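Local coordinates for protein glycoside hydrolase (Streptococcus pneumoniae serotype 4, PDB 6ORH) that probably acts as a family 29 alpha-L-fucosidase, removing L-fucose from host-derived carbohydrate antigens, at residues A[210-214]-A[238-244]; A[217-223]-A[284-290]; A[222-226]-A[389-393]. The protein carries 2 engineered substitutions. All coordinates share one frame; numbering follows the deposited sequence.

Interaction 1: residues A[210-214]-A[238-244]; sequences RWIGN and LNYLQHG. With GAL (beta-D-galactopyranose), chain C.
Arg210 and Leu241 show how an arginine can seize a helix by a single carbonyl. Arg210 CG lies between the backbone N and the carbonyl carbon (chi1 70°), and from there the chain runs extended to NE, which carries the guanidinium to Leu241 O. It arrives side-on, and two nitrogens share that one oxygen. NE makes the straighter bond (2.9 Å from Arg210 NE to Leu241 O, N-H...O 160°), lying in the carbonyl plane on a lone pair. Arg210 NH2 bonds to Leu241 O at 3.2 Å, tilted out of that plane. The oxygen is close to the plane of the guanidinium in both bonds, which fixes the rotation of the group. Because Leu241 lies in the last turn of helix 238-243, the positive charge sits near the helix C-terminus, where it would be favoured. Arg210 CD runs alongside Leu241 CD2.

Trp211 works on both sides of its ring. The galactose lies over one face, with C5 3.5 Å above the ring centre, while the backbone N atoms of Gly213 and Asn214 lie over the opposite face, offset toward the rim. The tryptophan belongs to the glycan pocket, and its ring can be seen as a platform for the sugar; Glu406 of the second subunit also packs against it. Two helix leucines meet the six-membered ring obliquely: Leu241 CD1 is 3.8 Å from Trp211 CE3, and Leu238 CD2 is 4.0 Å from Trp211 CZ3. Nearby, Gln242 CA offers a C-H to Ile212 O at 3.0 Å.

Arg210 belongs to strand 209-211, which runs parallel to strand 250-259 in the barrel sheet. Its NH1 reaches Ser252 OG on that neighbouring strand and its NH2 reaches Trp224 O, so the guanidinium ties helix 238-243 to both strand 250-259 and the loop before strand 226-227.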
loop_
_atom_site.group_PDB
_atom_site.type_symbol
_atom_site.label_atom_id
_atom_site.label_comp_id
_atom_site.label_asym_id
_atom_site.label_seq_id
_atom_site.Cartn_x
_atom_site.Cartn_y
_atom_site.Cartn_z
ATOM N N ARG A 210 -2.885 -19.971 -4.565
ATOM C CA ARG A 210 -3.778 -19.156 -5.382
ATOM C C ARG A 210 -2.970 -18.028 -6.026
ATOM O O ARG A 210 -1.856 -17.703 -5.598
ATOM C CB ARG A 210 -4.888 -18.531 -4.508
ATOM C CG ARG A 210 -4.399 -17.434 -3.551
ATOM C CD ARG A 210 -5.612 -16.847 -2.829
ATOM N NE ARG A 210 -5.195 -15.691 -2.018
ATOM C CZ ARG A 210 -4.660 -15.795 -0.809
ATOM N NH1 ARG A 210 -4.482 -16.995 -0.262
ATOM N NH2 ARG A 210 -4.288 -14.675 -0.172
ATOM N N TRP A 211 -3.569 -17.411 -7.045
ATOM C CA TRP A 211 -3.010 -16.194 -7.587
ATOM C C TRP A 211 -3.227 -15.035 -6.613
ATOM O O TRP A 211 -4.270 -14.991 -5.970
ATOM C CB TRP A 211 -3.722 -15.952 -8.916
ATOM C CG TRP A 211 -3.077 -14.824 -9.655
ATOM C CD1 TRP A 211 -1.754 -14.496 -9.713
ATOM C CD2 TRP A 211 -3.778 -13.857 -10.445
ATOM N NE1 TRP A 211 -1.576 -13.381 -10.489
ATOM C CE2 TRP A 211 -2.799 -12.971 -10.954
ATOM C CE3 TRP A 211 -5.120 -13.667 -10.781
ATOM C CZ2 TRP A 211 -3.128 -11.908 -11.804
ATOM C CZ3 TRP A 211 -5.445 -12.616 -11.627
ATOM C CH2 TRP A 211 -4.465 -11.746 -12.106
ATOM N N ILE A 212 -2.244 -14.119 -6.503
ATOM C CA ILE A 212 -2.383 -12.944 -5.642
ATOM C C ILE A 212 -3.316 -11.897 -6.266
ATOM O O ILE A 212 -3.719 -10.950 -5.580
ATOM C CB ILE A 212 -1.014 -12.331 -5.288
ATOM C CG1 ILE A 212 -1.082 -11.370 -4.092
ATOM C CG2 ILE A 212 -0.404 -11.627 -6.501
ATOM C CD1 ILE A 212 -1.404 -12.063 -2.753
ATOM N N GLY A 213 -3.660 -12.040 -7.552
ATOM C CA GLY A 213 -4.661 -11.195 -8.201
ATOM C C GLY A 213 -4.057 -10.073 -9.047
ATOM O O GLY A 213 -4.794 -9.262 -9.636
ATOM N N ASN A 214 -2.722 -10.054 -9.144
ATOM C CA ASN A 214 -2.060 -9.117 -10.045
ATOM C C ASN A 214 -0.732 -9.727 -10.494
ATOM O O ASN A 214 -0.281 -10.700 -9.915
ATOM C CB ASN A 214 -1.840 -7.736 -9.411
ATOM C CG ASN A 214 -0.885 -7.785 -8.241
ATOM O OD1 ASN A 214 0.334 -7.847 -8.418
ATOM N ND2 ASN A 214 -1.421 -7.767 -7.023
ATOM N N LEU A 238 -10.496 -9.831 -7.453
ATOM C CA LEU A 238 -9.069 -9.543 -7.345
ATOM C C LEU A 238 -8.700 -9.183 -5.901
ATOM O O LEU A 238 -7.655 -9.631 -5.410
ATOM C CB LEU A 238 -8.646 -8.426 -8.306
ATOM C CG LEU A 238 -8.843 -8.724 -9.793
ATOM C CD1 LEU A 238 -8.450 -7.498 -10.614
ATOM C CD2 LEU A 238 -8.053 -9.959 -10.217
ATOM N N ASN A 239 -9.541 -8.392 -5.208
ATOM C CA ASN A 239 -9.168 -8.039 -3.842
ATOM C C ASN A 239 -9.272 -9.247 -2.893
ATOM O O ASN A 239 -8.620 -9.266 -1.842
ATOM C CB ASN A 239 -10.016 -6.866 -3.348
ATOM C CG ASN A 239 -9.689 -5.552 -4.035
ATOM O OD1 ASN A 239 -8.662 -5.432 -4.696
ATOM N ND2 ASN A 239 -10.516 -4.542 -3.815
ATOM N N TYR A 240 -10.118 -10.226 -3.218
ATOM C CA TYR A 240 -10.222 -11.438 -2.408
ATOM C C TYR A 240 -8.914 -12.225 -2.522
ATOM O O TYR A 240 -8.345 -12.706 -1.547
ATOM C CB TYR A 240 -11.457 -12.243 -2.830
ATOM C CG TYR A 240 -11.737 -13.408 -1.911
ATOM C CD1 TYR A 240 -12.298 -13.189 -0.653
ATOM C CD2 TYR A 240 -11.416 -14.715 -2.280
ATOM C CE1 TYR A 240 -12.601 -14.262 0.169
ATOM C CE2 TYR A 240 -11.706 -15.801 -1.452
ATOM C CZ TYR A 240 -12.298 -15.556 -0.220
ATOM O OH TYR A 240 -12.543 -16.619 0.613
ATOM N N LEU A 241 -8.400 -12.321 -3.759
ATOM C CA LEU A 241 -7.127 -12.991 -3.973
ATOM C C LEU A 241 -5.992 -12.246 -3.273
ATOM O O LEU A 241 -5.130 -12.862 -2.665
ATOM C CB LEU A 241 -6.843 -13.040 -5.486
ATOM C CG LEU A 241 -7.818 -13.919 -6.271
ATOM C CD1 LEU A 241 -7.473 -13.818 -7.757
ATOM C CD2 LEU A 241 -7.771 -15.365 -5.778
ATOM N N GLN A 242 -6.017 -10.921 -3.327
ATOM C CA GLN A 242 -4.881 -10.087 -2.931
ATOM C C GLN A 242 -4.754 -9.985 -1.413
ATOM O O GLN A 242 -3.652 -9.764 -0.901
ATOM C CB GLN A 242 -5.091 -8.725 -3.594
ATOM C CG GLN A 242 -4.135 -7.619 -3.174
ATOM C CD GLN A 242 -4.423 -6.376 -4.002
ATOM O OE1 GLN A 242 -4.068 -6.312 -5.183
ATOM N NE2 GLN A 242 -5.085 -5.386 -3.409
ATOM N N HIS A 243 -5.888 -10.125 -0.701
ATOM C CA HIS A 243 -5.888 -9.950 0.751
ATOM C C HIS A 243 -6.222 -11.248 1.477
ATOM O O HIS A 243 -6.093 -11.308 2.705
ATOM C CB HIS A 243 -6.913 -8.889 1.186
ATOM C CG HIS A 243 -6.593 -7.538 0.667
ATOM N ND1 HIS A 243 -5.646 -6.716 1.273
ATOM C CD2 HIS A 243 -7.091 -6.826 -0.386
ATOM C CE1 HIS A 243 -5.537 -5.571 0.621
ATOM N NE2 HIS A 243 -6.403 -5.623 -0.426
ATOM N N GLY A 244 -6.702 -12.256 0.731
ATOM C CA GLY A 244 -7.291 -13.439 1.344
ATOM C C GLY A 244 -8.533 -13.107 2.177
ATOM O O GLY A 244 -9.127 -12.048 2.044
HETATM C C1 GAL C . -4.138 -14.505 -15.090
HETATM C C2 GAL C . -5.260 -15.537 -14.844
HETATM C C3 GAL C . -5.090 -16.225 -13.482
HETATM C C4 GAL C . -3.640 -16.648 -13.222
HETATM C C5 GAL C . -2.740 -15.431 -13.476
HETATM C C6 GAL C . -1.272 -15.697 -13.241
HETATM O O2 GAL C . -6.529 -14.862 -14.854
HETATM O O3 GAL C . -6.002 -17.354 -13.376
HETATM O O4 GAL C . -3.239 -17.739 -14.099
HETATM O O5 GAL C . -2.858 -15.100 -14.882
HETATM O O6 GAL C . -0.552 -14.435 -13.285
HETATM O O HOH W 1 -5.200 -6.595 -8.422
#

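Interaction 2: residues A[217-223]-A[284-290]; sequences GYAGDPL and HSVGRGT. With EDO (1,2-ethanediol), chain L; EDO (1,2-ethanediol), chain I.
In the loop that joins helix 275-284 to barrel strand 292-295, Arg288 stretches out to the 217-223 loop and binds its backbone, an example of an alpha-to-beta connection anchored by a long side chain. CG lies beside the backbone N (chi1 -74°) and the chain runs extended from there to NE, carrying the guanidinium past Ala219. Arg288 NH1 bonds to Ala219 O at 2.8 Å (N-H...O 156°), approaching in the carbonyl plane. The same nitrogen makes a weak bond to Tyr218 OH at 3.0 Å. The guanidinium is layered between two residues: His284 CD2 lies over one face and Asp221 CB over the other. The carboxylate of Asp221 does not touch the arginine; it pairs instead with Arg417.

A bond between two backbones runs the other way, from Ala219 N to His284 O at 2.9 Å. Beside it the Tyr218 and His284 rings lie 30° from parallel but slid apart, with centroids separated by 5.5 Å, and they barely overlap. Closest approach is Tyr218 CE1 to His284 CD2, 3.6 Å. The methyl of Ala219 faces the loop too, while the Leu223 side chain crosses that of Thr290 at about a right angle, its CD2 3.6 Å from Thr290 CB. The loop itself is held at Ser285 O, which accepts from Arg288 N and Thr290 N on opposite faces of its carbonyl plane.

The loop is tied to barrel strands: Thr290 OG1 bonds to Gly254 O of strand 250-259, and Ser285 packs on Leu292 of strand 292-295. Gly287 makes a backbone bond to Leu418 of strand 417-426 in the beta sandwich, while Gly220 bonds to Gln242 of helix 238-243 within the catalytic domain.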
loop_
_atom_site.group_PDB
_atom_site.type_symbol
_atom_site.label_atom_id
_atom_site.label_comp_id
_atom_site.label_asym_id
_atom_site.label_seq_id
_atom_site.Cartn_x
_atom_site.Cartn_y
_atom_site.Cartn_z
ATOM N N GLY A 217 3.617 -8.165 -8.507
ATOM C CA GLY A 217 4.374 -8.590 -7.342
ATOM C C GLY A 217 3.861 -7.950 -6.050
ATOM O O GLY A 217 4.635 -7.771 -5.096
ATOM N N TYR A 218 2.557 -7.621 -6.031
ATOM C CA TYR A 218 2.013 -6.886 -4.902
ATOM C C TYR A 218 1.006 -7.730 -4.118
ATOM O O TYR A 218 -0.083 -8.020 -4.604
ATOM C CB TYR A 218 1.303 -5.619 -5.396
ATOM C CG TYR A 218 0.719 -4.779 -4.282
ATOM C CD1 TYR A 218 1.517 -3.891 -3.580
ATOM C CD2 TYR A 218 -0.625 -4.879 -3.919
ATOM C CE1 TYR A 218 1.003 -3.100 -2.563
ATOM C CE2 TYR A 218 -1.151 -4.099 -2.895
ATOM C CZ TYR A 218 -0.330 -3.220 -2.211
ATOM O OH TYR A 218 -0.776 -2.416 -1.195
ATOM N N ALA A 219 1.369 -8.081 -2.886
ATOM C CA ALA A 219 0.413 -8.670 -1.952
ATOM C C ALA A 219 -0.235 -7.549 -1.145
ATOM O O ALA A 219 0.392 -6.534 -0.826
ATOM C CB ALA A 219 1.136 -9.597 -1.007
ATOM N N GLY A 220 -1.493 -7.782 -0.762
ATOM C CA GLY A 220 -2.195 -6.774 0.028
ATOM C C GLY A 220 -1.760 -6.743 1.499
ATOM O O GLY A 220 -1.055 -7.624 2.007
ATOM N N ASP A 221 -2.201 -5.664 2.165
ATOM C CA ASP A 221 -2.187 -5.605 3.617
ATOM C C ASP A 221 -3.614 -5.242 4.005
ATOM O O ASP A 221 -4.059 -4.139 3.690
ATOM C CB ASP A 221 -1.133 -4.629 4.139
ATOM C CG ASP A 221 -0.865 -4.761 5.637
ATOM O OD1 ASP A 221 -1.003 -5.876 6.156
ATOM O OD2 ASP A 221 -0.486 -3.754 6.250
ATOM N N PRO A 222 -4.387 -6.144 4.631
ATOM C CA PRO A 222 -3.906 -7.417 5.166
ATOM C C PRO A 222 -3.630 -8.453 4.076
ATOM O O PRO A 222 -4.177 -8.353 2.980
ATOM C CB PRO A 222 -5.107 -7.943 5.981
ATOM C CG PRO A 222 -6.323 -7.273 5.339
ATOM C CD PRO A 222 -5.814 -5.921 4.938
ATOM N N LEU A 223 -2.755 -9.421 4.399
ATOM C CA LEU A 223 -2.683 -10.657 3.621
ATOM C C LEU A 223 -2.953 -11.832 4.548
ATOM O O LEU A 223 -2.062 -12.264 5.296
ATOM C CB LEU A 223 -1.339 -10.830 2.886
ATOM C CG LEU A 223 -1.217 -12.189 2.156
ATOM C CD1 LEU A 223 -2.263 -12.332 1.044
ATOM C CD2 LEU A 223 0.202 -12.453 1.620
ATOM N N HIS A 284 6.912 -5.891 -0.872
ATOM C CA HIS A 284 5.457 -6.050 -0.967
ATOM C C HIS A 284 5.040 -7.491 -1.254
ATOM O O HIS A 284 3.832 -7.748 -1.395
ATOM C CB HIS A 284 4.871 -5.085 -2.003
ATOM C CG HIS A 284 4.952 -3.660 -1.555
ATOM N ND1 HIS A 284 6.022 -2.846 -1.875
ATOM C CD2 HIS A 284 4.109 -2.895 -0.833
ATOM C CE1 HIS A 284 5.849 -1.646 -1.360
ATOM N NE2 HIS A 284 4.682 -1.649 -0.713
ATOM N N SER A 285 6.011 -8.431 -1.270
ATOM C CA SER A 285 5.700 -9.824 -1.548
ATOM C C SER A 285 6.262 -10.648 -0.393
ATOM O O SER A 285 5.596 -10.911 0.604
ATOM C CB SER A 285 6.195 -10.256 -2.958
ATOM O OG SER A 285 7.595 -10.001 -3.089
ATOM N N VAL A 286 7.567 -10.909 -0.430
ATOM C CA VAL A 286 8.237 -11.611 0.652
ATOM C C VAL A 286 8.054 -10.827 1.954
ATOM O O VAL A 286 7.847 -11.433 3.008
ATOM C CB VAL A 286 9.730 -11.819 0.292
ATOM C CG1 VAL A 286 10.507 -12.313 1.506
ATOM C CG2 VAL A 286 9.839 -12.841 -0.858
ATOM N N GLY A 287 8.152 -9.494 1.869
ATOM C CA GLY A 287 7.983 -8.642 3.043
ATOM C C GLY A 287 6.535 -8.556 3.541
ATOM O O GLY A 287 6.313 -7.957 4.588
ATOM N N ARG A 288 5.594 -9.198 2.853
ATOM C CA ARG A 288 4.217 -9.280 3.355
ATOM C C ARG A 288 3.826 -10.732 3.610
ATOM O O ARG A 288 2.642 -11.045 3.844
ATOM C CB ARG A 288 3.242 -8.548 2.433
ATOM C CG ARG A 288 3.390 -7.035 2.571
ATOM C CD ARG A 288 2.452 -6.296 1.643
ATOM N NE ARG A 288 2.544 -4.881 1.977
ATOM C CZ ARG A 288 1.701 -3.946 1.568
ATOM N NH1 ARG A 288 0.684 -4.224 0.752
ATOM N NH2 ARG A 288 1.855 -2.713 2.031
ATOM N N GLY A 289 4.814 -11.622 3.615
ATOM C CA GLY A 289 4.555 -12.983 4.072
ATOM C C GLY A 289 4.181 -13.940 2.935
ATOM O O GLY A 289 3.639 -15.011 3.203
ATOM N N THR A 290 4.559 -13.608 1.701
ATOM C CA THR A 290 4.250 -14.557 0.627
ATOM C C THR A 290 5.438 -14.672 -0.331
ATOM O O THR A 290 6.203 -13.728 -0.476
ATOM C CB THR A 290 2.948 -14.141 -0.075
ATOM O OG1 THR A 290 2.366 -15.304 -0.680
ATOM C CG2 THR A 290 3.147 -13.073 -1.127
HETATM C C1 EDO L . 7.086 -16.029 2.464
HETATM O O1 EDO L . 7.752 -16.712 1.457
HETATM C C2 EDO L . 8.012 -14.931 2.752
HETATM O O2 EDO L . 7.528 -14.062 3.641
HETATM C C1 EDO I . 5.687 -2.187 -6.157
HETATM O O1 EDO I . 5.245 -1.790 -4.872
HETATM C C2 EDO I . 5.002 -3.433 -6.586
HETATM O O2 EDO I . 4.725 -4.323 -5.516
HETATM O O HOH W 2 0.773 -12.901 5.249
#

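Interaction 3: residues A[222-226]-A[389-393]; sequences PLWQK and QRIAA
Gln389 lies across Trp224 and uses its amide to bind the backbone on both sides of that tryptophan, a case of a side-chain amide standing in for a peptide group. CB points toward the 222-226 loop, and with CG set opposite the backbone N (chi1 -172°) the chain runs on extended. Gln389 CG comes 3.9 Å from Trp224 CZ3. Next, Gln389 CD lies 3.6 Å from Trp224 CE3, with the amide plane turned 40° from the ring. At the tip the two polar atoms part: Gln389 OE1 accepts from Gln225 N at 2.9 Å (N-H...O 166°) on a lone pair in the carbonyl plane, and Gln389 NE2 gives its hydrogen to Leu223 O, also at 2.9 Å. OE1 takes a further bond from a water that bridges weakly to Gln225 O.

The far end of the indole meets the start of strand 391-400 and the residues just before it. Ala392 CB meets its edge at Trp224 CZ2, 3.7 Å away, and Arg390 O lies in the ring plane near CH2. A second water joins Gln389 O to Lys226 NZ, which also bonds to Pro246 O and Gln437 OE1. On the loop side Gln225 is the centre of an inverse gamma turn; on the other, Ala392 and Ala393 form a classic beta bulge against Glu435.

This seam joins the catalytic barrel to the F5/8 type C-like beta sandwich. Its direct hydrogen bonds use one neutral amide whose donor and acceptor each meet their complement in the backbone, so both ends of the amide are bonded and its orientation is set, without a salt bridge between the segments.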
loop_
_atom_site.group_PDB
_atom_site.type_symbol
_atom_site.label_atom_id
_atom_site.label_comp_id
_atom_site.label_asym_id
_atom_site.label_seq_id
_atom_site.Cartn_x
_atom_site.Cartn_y
_atom_site.Cartn_z
ATOM N N PRO A 222 -4.387 -6.144 4.631
ATOM C CA PRO A 222 -3.906 -7.417 5.166
ATOM C C PRO A 222 -3.630 -8.453 4.076
ATOM O O PRO A 222 -4.177 -8.353 2.980
ATOM C CB PRO A 222 -5.107 -7.943 5.981
ATOM C CG PRO A 222 -6.323 -7.273 5.339
ATOM C CD PRO A 222 -5.814 -5.921 4.938
ATOM N N LEU A 223 -2.755 -9.421 4.399
ATOM C CA LEU A 223 -2.683 -10.657 3.621
ATOM C C LEU A 223 -2.953 -11.832 4.548
ATOM O O LEU A 223 -2.062 -12.264 5.296
ATOM C CB LEU A 223 -1.339 -10.830 2.886
ATOM C CG LEU A 223 -1.217 -12.189 2.156
ATOM C CD1 LEU A 223 -2.263 -12.332 1.044
ATOM C CD2 LEU A 223 0.202 -12.453 1.620
ATOM N N TRP A 224 -4.192 -12.346 4.486
ATOM C CA TRP A 224 -4.535 -13.620 5.105
ATOM C C TRP A 224 -4.200 -14.740 4.125
ATOM O O TRP A 224 -4.667 -14.723 2.968
ATOM C CB TRP A 224 -6.036 -13.629 5.459
ATOM C CG TRP A 224 -6.389 -12.554 6.440
ATOM C CD1 TRP A 224 -6.958 -11.323 6.224
ATOM C CD2 TRP A 224 -6.176 -12.660 7.859
ATOM N NE1 TRP A 224 -7.109 -10.642 7.418
ATOM C CE2 TRP A 224 -6.643 -11.456 8.428
ATOM C CE3 TRP A 224 -5.603 -13.661 8.672
ATOM C CZ2 TRP A 224 -6.539 -11.203 9.799
ATOM C CZ3 TRP A 224 -5.550 -13.435 10.040
ATOM C CH2 TRP A 224 -6.025 -12.228 10.576
ATOM N N GLN A 225 -3.343 -15.674 4.554
ATOM C CA GLN A 225 -2.973 -16.798 3.694
ATOM C C GLN A 225 -4.004 -17.912 3.867
ATOM O O GLN A 225 -3.685 -19.017 4.310
ATOM C CB GLN A 225 -1.549 -17.274 4.033
ATOM C CG GLN A 225 -0.490 -16.236 3.694
ATOM C CD GLN A 225 -0.188 -16.132 2.216
ATOM O OE1 GLN A 225 -1.070 -16.024 1.359
ATOM N NE2 GLN A 225 1.101 -16.157 1.878
ATOM N N LYS A 226 -5.251 -17.587 3.529
ATOM C CA LYS A 226 -6.379 -18.512 3.690
ATOM C C LYS A 226 -7.544 -17.939 2.882
ATOM O O LYS A 226 -7.670 -16.713 2.767
ATOM C CB LYS A 226 -6.762 -18.711 5.179
ATOM C CG LYS A 226 -7.028 -17.452 6.000
ATOM C CD LYS A 226 -7.487 -17.821 7.427
ATOM C CE LYS A 226 -7.717 -16.607 8.311
ATOM N NZ LYS A 226 -8.228 -17.001 9.667
ATOM N N GLN A 389 -2.570 -18.540 11.513
ATOM C CA GLN A 389 -2.360 -17.098 11.410
ATOM C C GLN A 389 -3.398 -16.362 12.262
ATOM O O GLN A 389 -4.600 -16.697 12.225
ATOM C CB GLN A 389 -2.542 -16.702 9.934
ATOM C CG GLN A 389 -2.162 -15.251 9.635
ATOM C CD GLN A 389 -2.227 -14.881 8.168
ATOM O OE1 GLN A 389 -2.560 -15.725 7.331
ATOM N NE2 GLN A 389 -1.889 -13.630 7.858
ATOM N N ARG A 390 -2.968 -15.328 13.004
ATOM C CA ARG A 390 -3.846 -14.740 14.017
ATOM C C ARG A 390 -3.889 -13.218 13.990
ATOM O O ARG A 390 -4.969 -12.634 14.112
ATOM C CB ARG A 390 -3.387 -15.188 15.423
ATOM C CG ARG A 390 -3.377 -16.702 15.610
ATOM C CD ARG A 390 -2.597 -17.142 16.870
ATOM N NE ARG A 390 -2.693 -18.579 16.942
ATOM C CZ ARG A 390 -3.089 -19.295 18.001
ATOM N NH1 ARG A 390 -3.348 -18.703 19.164
ATOM N NH2 ARG A 390 -3.178 -20.603 17.892
ATOM N N ILE A 391 -2.725 -12.555 13.845
ATOM C CA ILE A 391 -2.654 -11.116 14.079
ATOM C C ILE A 391 -3.356 -10.366 12.956
ATOM O O ILE A 391 -3.114 -10.675 11.793
ATOM C CB ILE A 391 -1.193 -10.654 14.240
ATOM C CG1 ILE A 391 -0.657 -11.209 15.561
ATOM C CG2 ILE A 391 -1.107 -9.130 14.210
ATOM C CD1 ILE A 391 0.874 -11.130 15.679
ATOM N N ALA A 392 -4.181 -9.387 13.323
ATOM C CA ALA A 392 -4.932 -8.608 12.352
ATOM C C ALA A 392 -4.570 -7.127 12.372
ATOM O O ALA A 392 -4.958 -6.386 11.452
ATOM C CB ALA A 392 -6.421 -8.815 12.604
ATOM N N ALA A 393 -3.871 -6.653 13.431
ATOM C CA ALA A 393 -3.430 -5.261 13.442
ATOM C C ALA A 393 -2.302 -5.088 14.445
ATOM O O ALA A 393 -2.366 -5.646 15.541
ATOM C CB ALA A 393 -4.558 -4.316 13.817
HETATM O O HOH W 3 -3.699 -18.299 7.158
HETATM O O HOH W 4 -6.077 -18.416 10.742
#

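All three contacts are largely buried, and all draw on the chain from strand 209-211 to strand 226-227. Interactions 1 and 2 stay inside the catalytic domain; interaction 3 joins it to the beta sandwich. Interactions 2 and 3 share Pro222 and Leu223, and Gln225 NE2 bonds to Thr290 OG1 between them, while His243 of interaction 1 bonds to Pro222 O. The chemistry changes with place: charged arginine ends grip backbone carbonyls in the first two, whereas a neutral amide serves the domain boundary. Interaction 1 alone holds a sugar-contacting residue, and it meets the second subunit, as interaction 3 does at its margin; interaction 2 meets no other chain.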